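Local coordinates for protein amidase, hydantoinase/carbamoylase family (Burkholderia vietnamiensis, PDB 5I4M) that probably hydrolyses N-carbamoyl-L-amino acids as a two-zinc enzyme of the peptidase M20 family, at residues P98-S103 and P140-I145; G116-L121 and L210-G215. All coordinates share one frame; numbering follows the deposited sequence. Where two conformers were deposited one is given.

Interaction 1 (P98-S103 and P140-I145); sequences PVVTGS and PVEVVI
Val99-Ser103 and Val141-Ile145 pair as parallel strands, Val99 beside Val141 through to Ser103 beside Ile145, with the short axes 4.5 Å apart and inclined at 24°. Five backbone hydrogen bonds zip them together, running from Val99 N to Pro140 O (2.9 Å) as far as Ser103 N to Val144 O (3.1 Å). The bond from Val144 N to Thr101 O, 2.8 Å long, is the most bent, with 139° at the hydrogen. On one face, Val100 and Glu142 lie side by side, CG1 of Val100 being 4.0 Å from CB of Glu142. The extended Glu142 chain crosses Pro98 obliquely, bringing OE1 to 3.8 Å from Pro98 CG; the same oxygen forms salt bridges with Arg88 and Arg202, which probably offset its buried charge. The other face carries Thr101 and Val143, side by side and pointing the same way. With OG1 of Thr101 anti to the backbone N (chi1 -168°), its hydroxyl bonds to Phe208 O on the next strand, and its CG2 methyl lies 3.7 Å from Glu142 O. Helix 117-132 covers Val141, Val143 and Ile145, and links the two strands in a beta-alpha-beta crossover, as in the zinc-binding catalytic domain of M20 peptidases.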
loop_
_atom_site.group_PDB
_atom_site.type_symbol
_atom_site.label_atom_id
_atom_site.label_comp_id
_atom_site.label_asym_id
_atom_site.label_seq_id
_atom_site.Cartn_x
_atom_site.Cartn_y
_atom_site.Cartn_z
ATOM N N PRO A 98 -19.517 9.173 -39.768
ATOM C CA PRO A 98 -19.342 10.405 -38.999
ATOM C C PRO A 98 -17.887 10.830 -38.902
ATOM O O PRO A 98 -16.964 10.021 -39.005
ATOM C CB PRO A 98 -19.882 10.030 -37.613
ATOM C CG PRO A 98 -19.559 8.557 -37.500
ATOM C CD PRO A 98 -19.785 8.011 -38.900
ATOM N N VAL A 99 -17.699 12.131 -38.711
ATOM C CA VAL A 99 -16.435 12.667 -38.225
ATOM C C VAL A 99 -16.572 12.785 -36.716
ATOM O O VAL A 99 -17.490 13.448 -36.223
ATOM C CB VAL A 99 -16.109 14.024 -38.864
ATOM C CG1 VAL A 99 -14.873 14.616 -38.217
ATOM C CG2 VAL A 99 -15.899 13.850 -40.367
ATOM N N VAL A 100 -15.698 12.113 -35.977
ATOM C CA VAL A 100 -15.905 12.015 -34.539
ATOM C C VAL A 100 -14.786 12.735 -33.808
ATOM O O VAL A 100 -13.665 12.881 -34.304
ATOM C CB VAL A 100 -16.017 10.560 -34.043
ATOM C CG1 VAL A 100 -16.997 9.765 -34.921
ATOM C CG2 VAL A 100 -14.665 9.912 -34.000
ATOM N N THR A 101 -15.117 13.206 -32.614
ATOM C CA THR A 101 -14.134 13.746 -31.700
ATOM C C THR A 101 -14.513 13.269 -30.313
ATOM O O THR A 101 -15.579 12.689 -30.104
ATOM C CB THR A 101 -14.081 15.279 -31.753
ATOM O OG1 THR A 101 -12.919 15.740 -31.060
ATOM C CG2 THR A 101 -15.325 15.883 -31.099
ATOM N N GLY A 102 -13.647 13.531 -29.353
ATOM C CA GLY A 102 -13.985 13.118 -28.016
ATOM C C GLY A 102 -12.787 12.631 -27.248
ATOM O O GLY A 102 -11.660 12.616 -27.757
ATOM N N SER A 103 -13.034 12.207 -26.017
ATOM C CA SER A 103 -11.951 11.909 -25.096
ATOM C C SER A 103 -12.559 11.187 -23.902
ATOM O O SER A 103 -13.537 10.448 -24.060
ATOM C CB SER A 103 -11.232 13.208 -24.705
ATOM O OG SER A 103 -9.913 12.988 -24.193
ATOM N N PRO A 140 -22.315 13.398 -40.650
ATOM C CA PRO A 140 -22.667 13.657 -39.256
ATOM C C PRO A 140 -21.403 13.870 -38.440
ATOM O O PRO A 140 -20.309 13.440 -38.813
ATOM C CB PRO A 140 -23.407 12.383 -38.828
ATOM C CG PRO A 140 -22.896 11.324 -39.756
ATOM C CD PRO A 140 -22.670 12.031 -41.065
ATOM N N VAL A 141 -21.568 14.559 -37.318
ATOM C CA VAL A 141 -20.484 14.836 -36.386
ATOM C C VAL A 141 -20.858 14.223 -35.046
ATOM O O VAL A 141 -22.019 14.291 -34.632
ATOM C CB VAL A 141 -20.238 16.356 -36.266
ATOM C CG1 VAL A 141 -19.384 16.675 -35.055
ATOM C CG2 VAL A 141 -19.596 16.901 -37.558
ATOM N N GLU A 142 -19.893 13.588 -34.383
ATOM C CA GLU A 142 -20.162 12.977 -33.088
ATOM C C GLU A 142 -19.119 13.398 -32.066
ATOM O O GLU A 142 -17.948 13.584 -32.399
ATOM C CB GLU A 142 -20.167 11.436 -33.181
ATOM C CG GLU A 142 -21.294 10.863 -34.027
ATOM C CD GLU A 142 -21.343 9.342 -33.980
ATOM O OE1 GLU A 142 -22.140 8.744 -34.725
ATOM O OE2 GLU A 142 -20.574 8.742 -33.203
ATOM N N VAL A 143 -19.552 13.548 -30.811
ATOM C CA VAL A 143 -18.662 13.682 -29.659
ATOM C C VAL A 143 -18.797 12.419 -28.824
ATOM O O VAL A 143 -19.917 11.972 -28.557
ATOM C CB VAL A 143 -19.003 14.923 -28.814
ATOM C CG1 VAL A 143 -17.955 15.130 -27.720
ATOM C CG2 VAL A 143 -19.122 16.139 -29.700
ATOM N N VAL A 144 -17.666 11.845 -28.408
ATOM C CA VAL A 144 -17.655 10.565 -27.713
ATOM C C VAL A 144 -17.038 10.748 -26.334
ATOM O O VAL A 144 -16.054 11.483 -26.174
ATOM C CB VAL A 144 -16.889 9.491 -28.519
ATOM C CG1 VAL A 144 -16.994 8.132 -27.838
ATOM C CG2 VAL A 144 -17.448 9.389 -29.949
ATOM N N ILE A 145 -17.633 10.091 -25.332
ATOM C CA ILE A 145 -16.959 9.812 -24.067
ATOM C C ILE A 145 -16.522 8.354 -24.091
ATOM O O ILE A 145 -17.364 7.451 -24.171
ATOM C CB ILE A 145 -17.864 10.078 -22.854
ATOM C CG1 ILE A 145 -18.287 11.546 -22.806
ATOM C CG2 ILE A 145 -17.117 9.682 -21.567
ATOM C CD1 ILE A 145 -19.443 11.826 -21.879
#

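Interaction 2 (G116-L121 and L210-G215); sequences GIYGVL and LHIEQG. With ZN (zinc ion), chain C; 3PG (3-phosphoglyceric acid), chain E.
One edge of the two-zinc site of this M20-family enzyme is formed where the start of helix 117-132, with Gly116 at its N-cap, meets the end of strand 206-212. His211 and Gly116 meet at the metal side: His211 NE2 binds zinc at 2.2 Å and lies close to Gly116 N without a hydrogen bond. His104 and Asp115 are the other protein ligands of this zinc, while two phosphate oxygens of 3-phosphoglyceric acid and a water complete its shell. Gln214 NE2 donates a hydrogen bond to the third phosphate oxygen, O3P of 3-phosphoglyceric acid, at 2.9 Å. The imidazole is held through ND1, which donates to Ile212 O at 2.8 Å; the acceptor lies near the ring plane and is reached on a lone pair, a second-shell bond that fixes the ring's rotation. Farther from the metal, helix and strand run at 150° and are joined through water rather than by direct hydrogen bonds. One water accepts from Gly119 N and donates to Leu210 O; another donates to Gly119 O and accepts from Leu210 N. Gly119 allows this close approach, its CA lying 3.1 Å from Leu210 O. Tyr118, its CG anti to the backbone N (chi1 173°), extends to Leu210, and its hydroxyl is bonded to Ile414 O. Ile212 CG2 approaches the same ring obliquely, 4.1 Å from Tyr118 CD2. Over one face of the phenol sits Leu210 CD2, a CH-pi contact 3.8 Å from the Tyr118 ring centroid and 27° off its normal.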
loop_
_atom_site.group_PDB
_atom_site.type_symbol
_atom_site.label_atom_id
_atom_site.label_comp_id
_atom_site.label_asym_id
_atom_site.label_seq_id
_atom_site.Cartn_x
_atom_site.Cartn_y
_atom_site.Cartn_z
ATOM N N GLY A 116 -8.326 14.821 -20.514
ATOM C CA GLY A 116 -9.526 14.155 -20.989
ATOM C C GLY A 116 -10.768 15.022 -21.118
ATOM O O GLY A 116 -11.382 15.088 -22.189
ATOM N N ILE A 117 -11.177 15.676 -20.032
ATOM C CA ILE A 117 -12.460 16.375 -20.076
ATOM C C ILE A 117 -12.418 17.535 -21.072
ATOM O O ILE A 117 -13.437 17.869 -21.689
ATOM C CB ILE A 117 -12.866 16.834 -18.655
ATOM C CG1 ILE A 117 -14.252 17.499 -18.667
ATOM C CG2 ILE A 117 -11.824 17.777 -18.072
ATOM C CD1 ILE A 117 -15.391 16.562 -19.060
ATOM N N TYR A 118 -11.252 18.152 -21.269
ATOM C CA TYR A 118 -11.138 19.214 -22.271
ATOM C C TYR A 118 -11.544 18.711 -23.656
ATOM O O TYR A 118 -12.285 19.386 -24.379
ATOM C CB TYR A 118 -9.706 19.748 -22.276
ATOM C CG TYR A 118 -9.344 20.746 -23.366
ATOM C CD1 TYR A 118 -10.222 21.760 -23.756
ATOM C CD2 TYR A 118 -8.094 20.693 -23.974
ATOM C CE1 TYR A 118 -9.857 22.673 -24.737
ATOM C CE2 TYR A 118 -7.729 21.597 -24.953
ATOM C CZ TYR A 118 -8.610 22.589 -25.324
ATOM O OH TYR A 118 -8.230 23.483 -26.302
ATOM N N GLY A 119 -11.097 17.514 -24.035
ATOM C CA GLY A 119 -11.448 17.004 -25.356
ATOM C C GLY A 119 -12.930 16.707 -25.502
ATOM O O GLY A 119 -13.508 16.897 -26.577
ATOM N N VAL A 120 -13.565 16.237 -24.427
ATOM C CA VAL A 120 -15.004 16.014 -24.463
ATOM C C VAL A 120 -15.738 17.341 -24.584
ATOM O O VAL A 120 -16.591 17.522 -25.461
ATOM C CB VAL A 120 -15.465 15.234 -23.215
ATOM C CG1 VAL A 120 -16.993 15.139 -23.188
ATOM C CG2 VAL A 120 -14.842 13.828 -23.199
ATOM N N LEU A 121 -15.418 18.287 -23.702
ATOM C CA LEU A 121 -16.131 19.560 -23.700
ATOM C C LEU A 121 -15.761 20.416 -24.906
ATOM O O LEU A 121 -16.583 21.217 -25.368
ATOM C CB LEU A 121 -15.858 20.300 -22.392
ATOM C CG LEU A 121 -16.446 19.590 -21.169
ATOM C CD1 LEU A 121 -16.180 20.387 -19.890
ATOM C CD2 LEU A 121 -17.944 19.369 -21.354
ATOM N N LEU A 210 -8.770 16.355 -29.145
ATOM C CA LEU A 210 -8.140 17.533 -28.569
ATOM C C LEU A 210 -7.731 17.218 -27.129
ATOM O O LEU A 210 -8.527 16.661 -26.364
ATOM C CB LEU A 210 -9.130 18.705 -28.627
ATOM C CG LEU A 210 -8.826 19.978 -27.844
ATOM C CD1 LEU A 210 -7.591 20.653 -28.391
ATOM C CD2 LEU A 210 -10.048 20.910 -27.919
ATOM N N HIS A 211 -6.492 17.546 -26.760
ATOM C CA HIS A 211 -5.985 17.162 -25.440
ATOM C C HIS A 211 -4.894 18.132 -25.010
ATOM O O HIS A 211 -4.217 18.727 -25.849
ATOM C CB HIS A 211 -5.419 15.739 -25.481
ATOM C CG HIS A 211 -5.458 15.023 -24.167
ATOM N ND1 HIS A 211 -4.589 15.310 -23.133
ATOM C CD2 HIS A 211 -6.240 14.005 -23.732
ATOM C CE1 HIS A 211 -4.842 14.499 -22.115
ATOM N NE2 HIS A 211 -5.840 13.701 -22.453
ATOM N N ILE A 212 -4.712 18.293 -23.695
ATOM C CA ILE A 212 -3.547 19.046 -23.246
ATOM C C ILE A 212 -2.304 18.189 -23.461
ATOM O O ILE A 212 -2.364 16.950 -23.446
ATOM C CB ILE A 212 -3.662 19.489 -21.774
ATOM C CG1 ILE A 212 -3.891 18.280 -20.864
ATOM C CG2 ILE A 212 -4.773 20.525 -21.602
ATOM C CD1 ILE A 212 -3.464 18.533 -19.431
ATOM N N GLU A 213 -1.161 18.854 -23.647
ATOM C CA GLU A 213 0.071 18.134 -23.969
ATOM C C GLU A 213 0.467 17.137 -22.879
ATOM O O GLU A 213 0.946 16.033 -23.181
ATOM C CB GLU A 213 1.210 19.123 -24.196
ATOM C CG GLU A 213 2.520 18.408 -24.517
ATOM C CD GLU A 213 3.720 19.326 -24.445
ATOM O OE1 GLU A 213 4.833 18.827 -24.202
ATOM O OE2 GLU A 213 3.544 20.544 -24.610
ATOM N N GLN A 214 0.315 17.526 -21.610
ATOM C CA GLN A 214 0.754 16.768 -20.441
ATOM C C GLN A 214 2.272 16.726 -20.318
ATOM O O GLN A 214 2.815 15.907 -19.568
ATOM C CB GLN A 214 0.174 15.348 -20.441
ATOM C CG GLN A 214 -1.345 15.360 -20.512
ATOM C CD GLN A 214 -1.922 13.970 -20.545
ATOM O OE1 GLN A 214 -1.796 13.272 -21.547
ATOM N NE2 GLN A 214 -2.565 13.559 -19.451
ATOM N N GLY A 215 2.956 17.603 -21.043
ATOM C CA GLY A 215 4.381 17.798 -20.921
ATOM C C GLY A 215 4.720 19.254 -21.182
ATOM O O GLY A 215 3.845 20.058 -21.519
HETATM ZN ZN ZN C . -6.121 11.878 -21.183
HETATM C C1 3PG E . -1.458 7.024 -20.176
HETATM O O1 3PG E . -1.004 6.877 -19.027
HETATM O O2 3PG E . -0.781 7.497 -21.115
HETATM C C2 3PG E . -2.878 6.607 -20.425
HETATM O O3 3PG E . -3.091 6.380 -21.830
HETATM C C3 3PG E . -3.787 7.720 -19.957
HETATM O O1P 3PG E . -3.563 8.881 -20.761
HETATM P P 3PG E . -4.115 10.331 -20.240
HETATM O O2P 3PG E . -5.525 10.100 -19.750
HETATM O O3P 3PG E . -3.158 10.698 -19.114
HETATM O O4P 3PG E . -4.045 11.217 -21.497
HETATM O O HOH W 1 -7.121 17.132 -22.183
HETATM O O HOH W 2 -8.895 15.741 -23.818
HETATM O O HOH W 3 -11.693 16.106 -28.609
HETATM O O HOH W 4 -6.368 10.725 -23.023
#

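Overall arrangement
Helix 117-132 connects the two contacts. It follows strand 99-103 and leads into strand 141-145, so it belongs to the crossover of interaction 1 while its first turn forms half of interaction 2. The centres are about 14 Å apart, yet the segments touch: Ser103 CB is 3.1 Å from Gly116 O, and Ile145 CG1 is 3.8 Å from Val120 CG1. Strand 99-103 is also a neighbour of strand 206-212, which carries His211. Interaction 1 approaches the metal at Ser103, whose side chain comes, by nearest atoms, about 5 Å from the zinc that His211 binds and about 7 Å from 3-phosphoglyceric acid, whereas interaction 2 supplies His211 itself and, through Gln214, bonds that ligand directly.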